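Local coordinates for HEPN domain-containing protein (Sulfolobus tokodaii, PDB 1WOL) that is of unknown function but belongs to the HEPN domain family, folding as a small all-helical protein, at residues Cys37-Val42 with Arg54-Ser59; Leu29-Ser34 with Asp104-Cys109; Lys2-Trp7 with Leu45-Gly50; Ala67-Cys72 with Ala110-Asn115. One frame throughout, in Å; residues are numbered along the deposited sequence.

Contact 1 of 4, residues Cys37-Val42 with Arg54-Ser59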
# COMPACT_ATOMS: atom_id res chain seq x y z
N CYS A 37 2.04 1.50 -3.13
CA CYS A 37 3.23 1.84 -2.45
C CYS A 37 3.62 0.74 -1.42
O CYS A 37 4.78 0.30 -1.45
CB CYS A 37 3.02 3.23 -1.78
SG CYS A 37 4.45 3.61 -0.64
N ALA A 38 2.67 0.41 -0.57
CA ALA A 38 2.98 -0.56 0.51
C ALA A 38 3.34 -1.91 -0.07
O ALA A 38 4.32 -2.54 0.39
CB ALA A 38 1.76 -0.62 1.46
N GLU A 39 2.51 -2.33 -1.07
CA GLU A 39 2.78 -3.67 -1.69
C GLU A 39 4.19 -3.69 -2.32
O GLU A 39 4.95 -4.66 -2.12
CB GLU A 39 1.69 -3.98 -2.77
CG GLU A 39 1.94 -5.47 -3.30
CD GLU A 39 1.20 -5.80 -4.56
OE1 GLU A 39 0.18 -5.14 -4.92
OE2 GLU A 39 1.66 -6.80 -5.20
N LYS A 40 4.63 -2.69 -3.07
CA LYS A 40 5.94 -2.67 -3.66
C LYS A 40 7.04 -2.66 -2.61
O LYS A 40 8.07 -3.34 -2.75
CB LYS A 40 6.06 -1.54 -4.67
CG LYS A 40 5.34 -1.72 -6.10
CD LYS A 40 4.21 -2.68 -6.36
CE LYS A 40 3.86 -2.69 -7.82
NZ LYS A 40 2.87 -3.73 -7.91
N ALA A 41 6.88 -1.85 -1.58
CA ALA A 41 7.88 -1.83 -0.48
C ALA A 41 8.02 -3.18 0.18
O ALA A 41 9.17 -3.54 0.36
CB ALA A 41 7.37 -0.80 0.55
N VAL A 42 6.93 -3.85 0.48
CA VAL A 42 7.00 -5.17 1.17
C VAL A 42 7.58 -6.15 0.18
O VAL A 42 8.44 -6.93 0.61
CB VAL A 42 5.67 -5.53 1.70
CG1 VAL A 42 5.68 -6.97 2.22
CG2 VAL A 42 5.38 -4.58 2.89
N ARG A 54 4.05 -15.03 -2.40
CA ARG A 54 3.28 -14.39 -3.46
C ARG A 54 1.83 -14.11 -3.11
O ARG A 54 1.30 -14.62 -2.10
CB ARG A 54 3.40 -15.22 -4.74
CG ARG A 54 4.85 -15.40 -5.16
CD ARG A 54 4.99 -15.12 -6.63
NE ARG A 54 4.38 -13.84 -6.99
CZ ARG A 54 4.34 -13.35 -8.23
NH1 ARG A 54 4.89 -14.06 -9.21
NH2 ARG A 54 3.74 -12.19 -8.49
N GLY A 55 1.20 -13.29 -3.95
CA GLY A 55 -0.18 -12.86 -3.75
C GLY A 55 -0.08 -11.34 -3.72
O GLY A 55 1.02 -10.76 -3.86
N HIS A 56 -1.20 -10.65 -3.59
CA HIS A 56 -1.14 -9.19 -3.53
C HIS A 56 -1.66 -8.70 -2.19
O HIS A 56 -1.90 -7.51 -1.98
CB HIS A 56 -1.96 -8.57 -4.65
CG HIS A 56 -1.33 -8.72 -6.00
ND1 HIS A 56 -1.86 -9.53 -6.99
CD2 HIS A 56 -0.18 -8.21 -6.50
CE1 HIS A 56 -1.05 -9.51 -8.04
NE2 HIS A 56 -0.02 -8.72 -7.76
N SER A 57 -1.88 -9.62 -1.28
CA SER A 57 -2.34 -9.20 0.04
C SER A 57 -1.08 -8.75 0.78
O SER A 57 -0.14 -9.53 0.92
CB SER A 57 -2.91 -10.38 0.78
OG SER A 57 -2.96 -10.02 2.15
N ILE A 58 -1.02 -7.48 1.26
CA ILE A 58 0.17 -7.07 1.92
C ILE A 58 0.32 -7.82 3.26
O ILE A 58 1.40 -8.17 3.67
CB ILE A 58 0.11 -5.57 2.17
CG1 ILE A 58 0.06 -4.86 0.86
CG2 ILE A 58 1.35 -5.13 2.97
CD1 ILE A 58 -0.75 -3.50 0.96
N SER A 59 -0.80 -8.05 3.90
CA SER A 59 -0.81 -8.76 5.13
C SER A 59 -0.30 -10.22 5.04
O SER A 59 0.32 -10.73 5.93
CB SER A 59 -2.22 -8.79 5.68
OG SER A 59 -2.18 -9.36 6.97

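Contact 2 of 4, residues Leu29-Ser34 with Asp104-Cys109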
# COMPACT_ATOMS: atom_id res chain seq x y z
N LEU A 29 -8.10 7.41 -5.91
CA LEU A 29 -6.79 7.17 -6.55
C LEU A 29 -5.68 7.23 -5.49
O LEU A 29 -4.78 6.44 -5.60
CB LEU A 29 -6.67 8.22 -7.68
CG LEU A 29 -5.33 8.04 -8.51
CD1 LEU A 29 -5.16 6.67 -9.07
CD2 LEU A 29 -5.30 9.15 -9.57
N ALA A 30 -5.71 8.26 -4.71
CA ALA A 30 -4.68 8.33 -3.65
C ALA A 30 -4.71 7.03 -2.81
O ALA A 30 -3.61 6.49 -2.45
CB ALA A 30 -5.06 9.46 -2.75
N CYS A 31 -5.90 6.45 -2.56
CA CYS A 31 -5.92 5.19 -1.73
C CYS A 31 -5.39 4.03 -2.47
O CYS A 31 -4.66 3.20 -1.98
CB CYS A 31 -7.38 4.89 -1.32
SG CYS A 31 -7.81 5.96 0.13
N PHE A 32 -5.74 3.92 -3.80
CA PHE A 32 -5.16 2.83 -4.56
C PHE A 32 -3.68 2.88 -4.63
O PHE A 32 -3.00 1.83 -4.58
CB PHE A 32 -5.76 3.02 -6.01
CG PHE A 32 -5.17 2.06 -7.01
CD1 PHE A 32 -5.60 0.70 -7.03
CD2 PHE A 32 -4.20 2.48 -7.85
CE1 PHE A 32 -4.96 -0.20 -7.99
CE2 PHE A 32 -3.58 1.61 -8.76
CZ PHE A 32 -3.96 0.32 -8.82
N LEU A 33 -3.12 4.11 -4.90
CA LEU A 33 -1.66 4.28 -5.08
C LEU A 33 -0.93 4.07 -3.71
O LEU A 33 0.20 3.60 -3.75
CB LEU A 33 -1.39 5.71 -5.62
CG LEU A 33 -1.77 5.88 -7.09
CD1 LEU A 33 -1.76 7.37 -7.34
CD2 LEU A 33 -0.83 5.09 -7.96
N SER A 34 -1.64 4.34 -2.63
CA SER A 34 -1.02 4.03 -1.29
C SER A 34 -0.92 2.52 -1.12
O SER A 34 0.09 2.04 -0.57
CB SER A 34 -1.93 4.59 -0.15
OG SER A 34 -1.90 6.02 -0.30
N ASP A 104 -5.87 10.63 3.46
CA ASP A 104 -4.85 10.76 4.51
C ASP A 104 -4.56 9.47 5.18
O ASP A 104 -3.37 9.15 5.42
CB ASP A 104 -5.29 11.80 5.63
CG ASP A 104 -5.36 13.17 5.14
OD1 ASP A 104 -5.01 13.49 3.98
OD2 ASP A 104 -5.80 14.03 5.98
N GLU A 105 -5.55 8.67 5.57
CA GLU A 105 -5.24 7.40 6.29
C GLU A 105 -4.50 6.43 5.38
O GLU A 105 -3.59 5.72 5.83
CB GLU A 105 -6.58 6.77 6.73
CG GLU A 105 -7.19 7.65 7.82
CD GLU A 105 -8.52 7.06 8.39
OE1 GLU A 105 -8.99 6.03 7.90
OE2 GLU A 105 -8.99 7.77 9.33
N CYS A 106 -4.88 6.37 4.15
CA CYS A 106 -4.18 5.46 3.21
C CYS A 106 -2.74 6.00 2.97
O CYS A 106 -1.81 5.14 3.05
CB CYS A 106 -4.84 5.50 1.83
SG CYS A 106 -6.46 4.54 1.88
N ILE A 107 -2.50 7.28 2.68
CA ILE A 107 -1.16 7.77 2.42
C ILE A 107 -0.31 7.50 3.68
O ILE A 107 0.84 7.07 3.55
CB ILE A 107 -1.23 9.23 2.07
CG1 ILE A 107 -1.75 9.32 0.58
CG2 ILE A 107 0.21 9.85 2.11
CD1 ILE A 107 -2.17 10.80 0.20
N ASN A 108 -0.87 7.88 4.81
CA ASN A 108 -0.02 7.70 6.03
C ASN A 108 0.27 6.30 6.39
O ASN A 108 1.39 6.02 6.96
CB ASN A 108 -0.74 8.49 7.15
CG ASN A 108 -0.67 9.94 6.86
OD1 ASN A 108 0.08 10.47 6.07
ND2 ASN A 108 -1.53 10.70 7.63
N CYS A 109 -0.62 5.36 6.09
CA CYS A 109 -0.24 3.97 6.30
C CYS A 109 0.81 3.54 5.32
O CYS A 109 1.65 2.72 5.61
CB CYS A 109 -1.45 3.02 6.09
SG CYS A 109 -2.36 2.75 7.64

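Contact 3 of 4, residues Lys2-Trp7 with Leu45-Gly50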
# COMPACT_ATOMS: atom_id res chain seq x y z
N LYS A 2 13.58 -7.54 -11.24
CA LYS A 2 13.83 -6.29 -10.51
C LYS A 2 14.79 -6.57 -9.41
O LYS A 2 14.87 -7.70 -9.00
CB LYS A 2 12.61 -5.74 -9.71
CG LYS A 2 11.37 -5.63 -10.52
CD LYS A 2 10.26 -5.06 -9.66
CE LYS A 2 8.97 -4.95 -10.45
NZ LYS A 2 7.80 -4.67 -9.64
N ARG A 3 15.51 -5.52 -9.03
CA ARG A 3 16.39 -5.47 -7.88
C ARG A 3 15.58 -4.87 -6.72
O ARG A 3 14.55 -4.26 -6.86
CB ARG A 3 17.50 -4.51 -8.08
CG ARG A 3 18.63 -5.22 -8.92
CD ARG A 3 19.71 -4.25 -9.01
NE ARG A 3 19.39 -3.32 -10.09
CZ ARG A 3 20.28 -2.52 -10.66
NH1 ARG A 3 21.56 -2.53 -10.22
NH2 ARG A 3 19.90 -1.75 -11.69
N VAL A 4 16.11 -5.02 -5.51
CA VAL A 4 15.41 -4.49 -4.33
C VAL A 4 15.24 -2.96 -4.55
O VAL A 4 14.17 -2.43 -4.26
CB VAL A 4 16.35 -4.72 -3.05
CG1 VAL A 4 15.73 -3.95 -1.76
CG2 VAL A 4 16.30 -6.19 -2.73
N GLU A 5 16.27 -2.26 -5.04
CA GLU A 5 16.19 -0.83 -5.16
C GLU A 5 15.07 -0.46 -6.15
O GLU A 5 14.48 0.59 -5.99
CB GLU A 5 17.51 -0.21 -5.60
CG GLU A 5 18.13 -0.72 -6.91
CD GLU A 5 19.64 -0.18 -7.13
OE1 GLU A 5 20.60 -0.80 -6.54
OE2 GLU A 5 19.87 0.82 -7.91
N ASP A 6 14.78 -1.33 -7.11
CA ASP A 6 13.66 -1.00 -8.05
C ASP A 6 12.33 -1.07 -7.36
O ASP A 6 11.45 -0.22 -7.66
CB ASP A 6 13.63 -2.04 -9.18
CG ASP A 6 14.81 -1.87 -10.06
OD1 ASP A 6 15.37 -2.92 -10.55
OD2 ASP A 6 15.23 -0.71 -10.25
N TRP A 7 12.11 -2.07 -6.50
CA TRP A 7 10.84 -2.15 -5.76
C TRP A 7 10.68 -0.85 -4.93
O TRP A 7 9.58 -0.31 -4.87
CB TRP A 7 10.81 -3.35 -4.77
CG TRP A 7 10.68 -4.66 -5.53
CD1 TRP A 7 11.71 -5.58 -5.69
CD2 TRP A 7 9.52 -5.22 -6.03
NE1 TRP A 7 11.21 -6.72 -6.23
CE2 TRP A 7 9.88 -6.55 -6.48
CE3 TRP A 7 8.20 -4.79 -6.17
CZ2 TRP A 7 8.94 -7.41 -7.05
CZ3 TRP A 7 7.24 -5.63 -6.74
CH2 TRP A 7 7.63 -6.98 -7.18
N LEU A 45 11.24 -5.61 0.42
CA LEU A 45 11.81 -6.22 1.67
C LEU A 45 11.94 -7.74 1.53
O LEU A 45 12.97 -8.33 1.96
CB LEU A 45 10.86 -5.94 2.84
CG LEU A 45 11.26 -6.56 4.21
CD1 LEU A 45 12.50 -5.92 4.66
CD2 LEU A 45 10.04 -6.42 5.15
N LEU A 46 10.93 -8.37 1.01
CA LEU A 46 10.96 -9.90 0.88
C LEU A 46 12.11 -10.27 -0.01
O LEU A 46 12.81 -11.31 0.24
CB LEU A 46 9.70 -10.37 0.29
CG LEU A 46 8.68 -10.86 1.29
CD1 LEU A 46 8.73 -10.00 2.52
CD2 LEU A 46 7.31 -10.98 0.59
N GLN A 47 12.38 -9.49 -1.06
CA GLN A 47 13.51 -9.83 -1.90
C GLN A 47 14.80 -9.64 -1.20
O GLN A 47 15.74 -10.48 -1.37
CB GLN A 47 13.54 -8.99 -3.23
CG GLN A 47 14.52 -9.53 -4.28
CD GLN A 47 14.24 -8.97 -5.71
OE1 GLN A 47 13.10 -8.89 -6.22
NE2 GLN A 47 15.31 -8.61 -6.36
N PHE A 48 14.94 -8.58 -0.40
CA PHE A 48 16.17 -8.29 0.30
C PHE A 48 16.43 -9.41 1.29
O PHE A 48 17.63 -9.74 1.56
CB PHE A 48 16.03 -6.98 1.07
CG PHE A 48 17.19 -6.66 1.99
CD1 PHE A 48 18.37 -6.00 1.52
CD2 PHE A 48 17.07 -7.04 3.33
CE1 PHE A 48 19.44 -5.74 2.45
CE2 PHE A 48 18.14 -6.77 4.29
CZ PHE A 48 19.30 -6.13 3.81
N GLN A 49 15.34 -9.99 1.80
CA GLN A 49 15.43 -11.05 2.87
C GLN A 49 15.64 -12.41 2.25
O GLN A 49 15.88 -13.41 3.00
CB GLN A 49 14.16 -11.08 3.71
CG GLN A 49 13.93 -9.76 4.48
CD GLN A 49 12.64 -9.85 5.24
OE1 GLN A 49 11.62 -10.36 4.75
NE2 GLN A 49 12.64 -9.31 6.47
N GLY A 50 15.55 -12.41 0.90
CA GLY A 50 15.64 -13.64 0.09
C GLY A 50 14.52 -14.58 0.49
O GLY A 50 14.68 -15.81 0.35

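Contact 4 of 4, residues Ala67-Cys72 with Ala110-Asn115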
# COMPACT_ATOMS: atom_id res chain seq x y z
N ALA A 67 2.50 -4.71 15.33
CA ALA A 67 1.08 -4.48 15.34
C ALA A 67 0.59 -3.31 14.40
O ALA A 67 -0.35 -3.44 13.58
CB ALA A 67 0.57 -4.17 16.80
N ASP A 68 1.32 -2.20 14.47
CA ASP A 68 0.90 -1.06 13.69
C ASP A 68 1.06 -1.33 12.22
O ASP A 68 0.31 -0.75 11.44
CB ASP A 68 1.70 0.21 14.01
CG ASP A 68 3.15 0.06 13.74
OD1 ASP A 68 3.85 -0.68 14.44
OD2 ASP A 68 3.71 0.70 12.85
N ILE A 69 2.05 -2.13 11.85
CA ILE A 69 2.29 -2.47 10.44
C ILE A 69 1.20 -3.43 9.96
O ILE A 69 0.68 -3.26 8.88
CB ILE A 69 3.66 -3.08 10.31
CG1 ILE A 69 4.78 -2.05 10.58
CG2 ILE A 69 3.89 -3.72 8.82
CD1 ILE A 69 4.82 -0.77 9.54
N LEU A 70 0.92 -4.49 10.76
CA LEU A 70 -0.20 -5.35 10.39
C LEU A 70 -1.54 -4.55 10.27
O LEU A 70 -2.37 -4.80 9.34
CB LEU A 70 -0.35 -6.44 11.45
CG LEU A 70 -1.32 -7.56 11.02
CD1 LEU A 70 -0.79 -8.24 9.78
CD2 LEU A 70 -1.36 -8.53 12.22
N GLN A 71 -1.79 -3.57 11.17
CA GLN A 71 -3.04 -2.79 11.12
C GLN A 71 -3.08 -1.98 9.81
O GLN A 71 -4.13 -1.93 9.10
CB GLN A 71 -3.18 -1.81 12.28
CG GLN A 71 -3.39 -2.65 13.53
CD GLN A 71 -3.16 -1.84 14.76
OE1 GLN A 71 -2.97 -0.59 14.71
NE2 GLN A 71 -3.23 -2.51 15.82
N CYS A 72 -1.96 -1.36 9.45
CA CYS A 72 -2.01 -0.63 8.17
C CYS A 72 -2.02 -1.59 6.96
O CYS A 72 -2.58 -1.14 5.95
CB CYS A 72 -0.75 0.25 8.03
SG CYS A 72 -0.94 1.88 8.85
N ALA A 110 0.72 4.01 4.04
CA ALA A 110 1.82 3.72 3.05
C ALA A 110 3.16 4.27 3.53
O ALA A 110 4.15 3.54 3.42
CB ALA A 110 1.43 4.31 1.62
N ILE A 111 3.17 5.48 4.13
CA ILE A 111 4.42 6.04 4.62
C ILE A 111 4.90 5.19 5.78
O ILE A 111 6.12 4.87 5.82
CB ILE A 111 4.08 7.43 5.10
CG1 ILE A 111 3.91 8.39 3.91
CG2 ILE A 111 5.33 7.96 5.93
CD1 ILE A 111 3.26 9.76 4.30
N ARG A 112 4.01 4.74 6.65
CA ARG A 112 4.44 3.90 7.83
C ARG A 112 5.07 2.65 7.29
O ARG A 112 6.12 2.25 7.77
CB ARG A 112 3.21 3.66 8.75
CG ARG A 112 3.08 2.71 9.95
CD ARG A 112 2.08 3.66 10.72
NE ARG A 112 2.58 3.83 11.87
CZ ARG A 112 3.64 4.40 12.26
NH1 ARG A 112 4.68 3.80 12.81
NH2 ARG A 112 3.50 5.72 12.14
N ILE A 113 4.45 1.97 6.33
CA ILE A 113 5.05 0.72 5.80
C ILE A 113 6.30 0.94 5.02
O ILE A 113 7.27 0.19 5.23
CB ILE A 113 3.98 -0.06 5.03
CG1 ILE A 113 2.90 -0.52 5.97
CG2 ILE A 113 4.64 -1.26 4.22
CD1 ILE A 113 1.61 -1.11 5.28
N LEU A 114 6.39 1.96 4.17
CA LEU A 114 7.56 2.25 3.41
C LEU A 114 8.73 2.60 4.34
O LEU A 114 9.83 2.10 4.11
CB LEU A 114 7.25 3.39 2.45
CG LEU A 114 8.50 4.01 1.72
CD1 LEU A 114 9.09 2.97 0.81
CD2 LEU A 114 8.03 5.21 0.85
N ASN A 115 8.46 3.34 5.41
CA ASN A 115 9.62 3.71 6.29
C ASN A 115 10.04 2.48 7.06
O ASN A 115 11.29 2.37 7.38
CB ASN A 115 9.21 4.75 7.35
CG ASN A 115 8.98 6.07 6.85
OD1 ASN A 115 9.49 6.45 5.87
ND2 ASN A 115 8.22 6.88 7.68

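Contact 1 of 4, residues Cys37-Val42 with Arg54-Ser59
G55 brings its carbonyl O to within 4.2 Å of E39 OE2, and both oxygens face the lysine one turn further along helix 27-48: K43 makes a salt bridge with E39 and a weak hydrogen bond with G55 O. The backbone of G55 has a positive phi of 123°, a conformation in which any side chain would press on the carbonyl of the preceding residue. H56 follows beside the carboxylate of E39, though the detail of their approach is doubtful. At S57 the chain turns into helix 58-61, with the serine at the N-cap position, its OG bonded to H60 N, while D77 from helix 67-77 accepts from S57 OG and from the amides of I58 and S59. I58 carries the apolar contact. Its CG1 lies beside its own backbone N (chi1 -63°), which lays the ethyl arm over helix 27-48: CD1 rests on A38 CB at 3.9 Å, and CG1 sits 3.9 Å from E39 CA. The other branch, CG2, meets V42 CG2 at 4.1 Å. The contact fastens the N-cap and start of short helix 58-61 onto long helix 27-48 of the all-helical HEPN fold. No hydrogen bond crosses between the segments, so their attachment relies on this buried aliphatic packing, while the charge of E39 is answered from its own helix.

Contact 2 of 4, residues Leu29-Ser34 with Asp104-Cys109
C106 faces C31 sulfur to sulfur, the two SG atoms 2.6 Å apart. That is longer than a formed disulfide and shorter than an ordinary nonbonded contact; the two cysteines are known to form a disulfide in this protein, and the distance here is consistent with a bond partly or wholly broken in this crystal. Each SG lies beside its own backbone N (chi1 -80° in C31, -75° in C106), and these matching torsions bring the sulfurs together between the helices. The third main participant is S34, one turn on from C31. S34 CB sits against the backbone and side chain of C106, 3.2 Å from C106 O and 3.6 Å from C106 CB. S34 OG bends back along its own helix and donates to A30 O at 2.8 Å, while the amide of S34 reaches the same oxygen from the opposite face of the carbonyl plane. S34 OG also lies 3.4 Å from I107 CG1, alongside the ethyl arm whose CD1 approaches A30. With an alanine in place of S34, A30 O would probably keep the backbone amide alone and a gap would open beside I107. The two segments run nearly parallel, at 20° and 8.3 Å between axes; S34 also touches A18 of helix 4-23 and L76 of helix 67-77, placing this close pair within the helical bundle.

Contact 3 of 4, residues Lys2-Trp7 with Leu45-Gly50
Q47 uses both ends of its side-chain amide on the N-terminal segment. NE2 donates to K2 O at 2.8 Å in an almost straight bond (173°), with the acceptor in the amide plane. OE1 accepts from W7 NE1 at 2.9 Å; the hydrogen leaves in the plane of the indole but arrives above the plane of the Q47 carbonyl, and ring and amide stand at 89° to each other. The extended chain of Q47, with CG anti to the backbone N (chi1 -167°), carries the amide out to K2 and W7, and the two bonds fix its rotation. Beside it, V4 CG2 packs onto the backbone of F48, 3.6 Å from its N, and lies 3.9 Å from F48 CB. Helices 4-23 and 27-48 form an antiparallel helical hairpin, and this contact joins its open end, the start of one helix to the last turn of the other. Further out, K2 CD lies 3.5 Å above the indole of W7, over its centre, so the tryptophan has Q47 at its edge and the K2 CD methylene over one face. R3 N, at the N-cap of helix 4-23, donates to D6 OD1 at 3.0 Å, linking cap and first turn. On the other segment G50, with positive phi, closes a Schellman motif, its N bonded to Q47 O. I121, near the C terminus, touches both V4 and F48.

Contact 4 of 4, residues Ala67-Cys72 with Ala110-Asn115
The guanidinium of R112 meets D68 at its edge, with D68 OD2 nearly in the guanidinium plane. The carboxylate is turned differently: the two planes are 56° apart, and NH1 comes to OD2 from above the carboxylate plane. The resulting salt bridge, R112 NH1 to D68 OD2, is long at 3.2 Å, and its hydrogen bond is moderately bent (153°). D68 holds its carboxylate between the backbone N and the carbonyl carbon, pointing it across to helix 100-120, while the R112 chain bends at chi2 and chi3 to swing its end round to the acid. With an asparagine in place of D68, R112 would probably lose its negatively charged mate in this contact and its guanidinium would be freer to turn. Next to the salt bridge the contact is apolar. I69 reaches in with its CD1, which lies 3.7 Å from R112 O and 4.1 Å from I113 CG1. C72 CB meets the tip of I113, 3.9 Å from CD1, and its SG lies 4.0 Å from R112 CD. Segments 67-72 and 110-115 cross at 130°, their axes 9.6 Å apart at closest, and within them D68, I69 and C72 meet R112 and I113. The disulfide from C72 to C109 ties the same two helices covalently next to a bound tertiary-butyl alcohol. On the side of helix 27-48, I113 packs against A38 and V42, so helix 100-120 lies in contact with both helix 67-77 and helix 27-48.

In the fold
From the N terminus, contact 3 is the first to open, joining the start of helix 4-23 to the end of helix 27-48. Before it closes, contacts 2 and 1 open on helix 27-48, so both cross it. Contact 1 closes soon after, at the entry to helix 58-61, and lies nested within the long loop that contact 2 completes on helix 100-120. Contact 4 opens on helix 67-77 inside that loop and closes just beyond it, crossing contact 2; it follows contacts 1 and 3 in series. Contact 4 touches both contact 1 and contact 2, the latter covalently. Contact 3 lies about 22 Å, centre to centre, from contact 2.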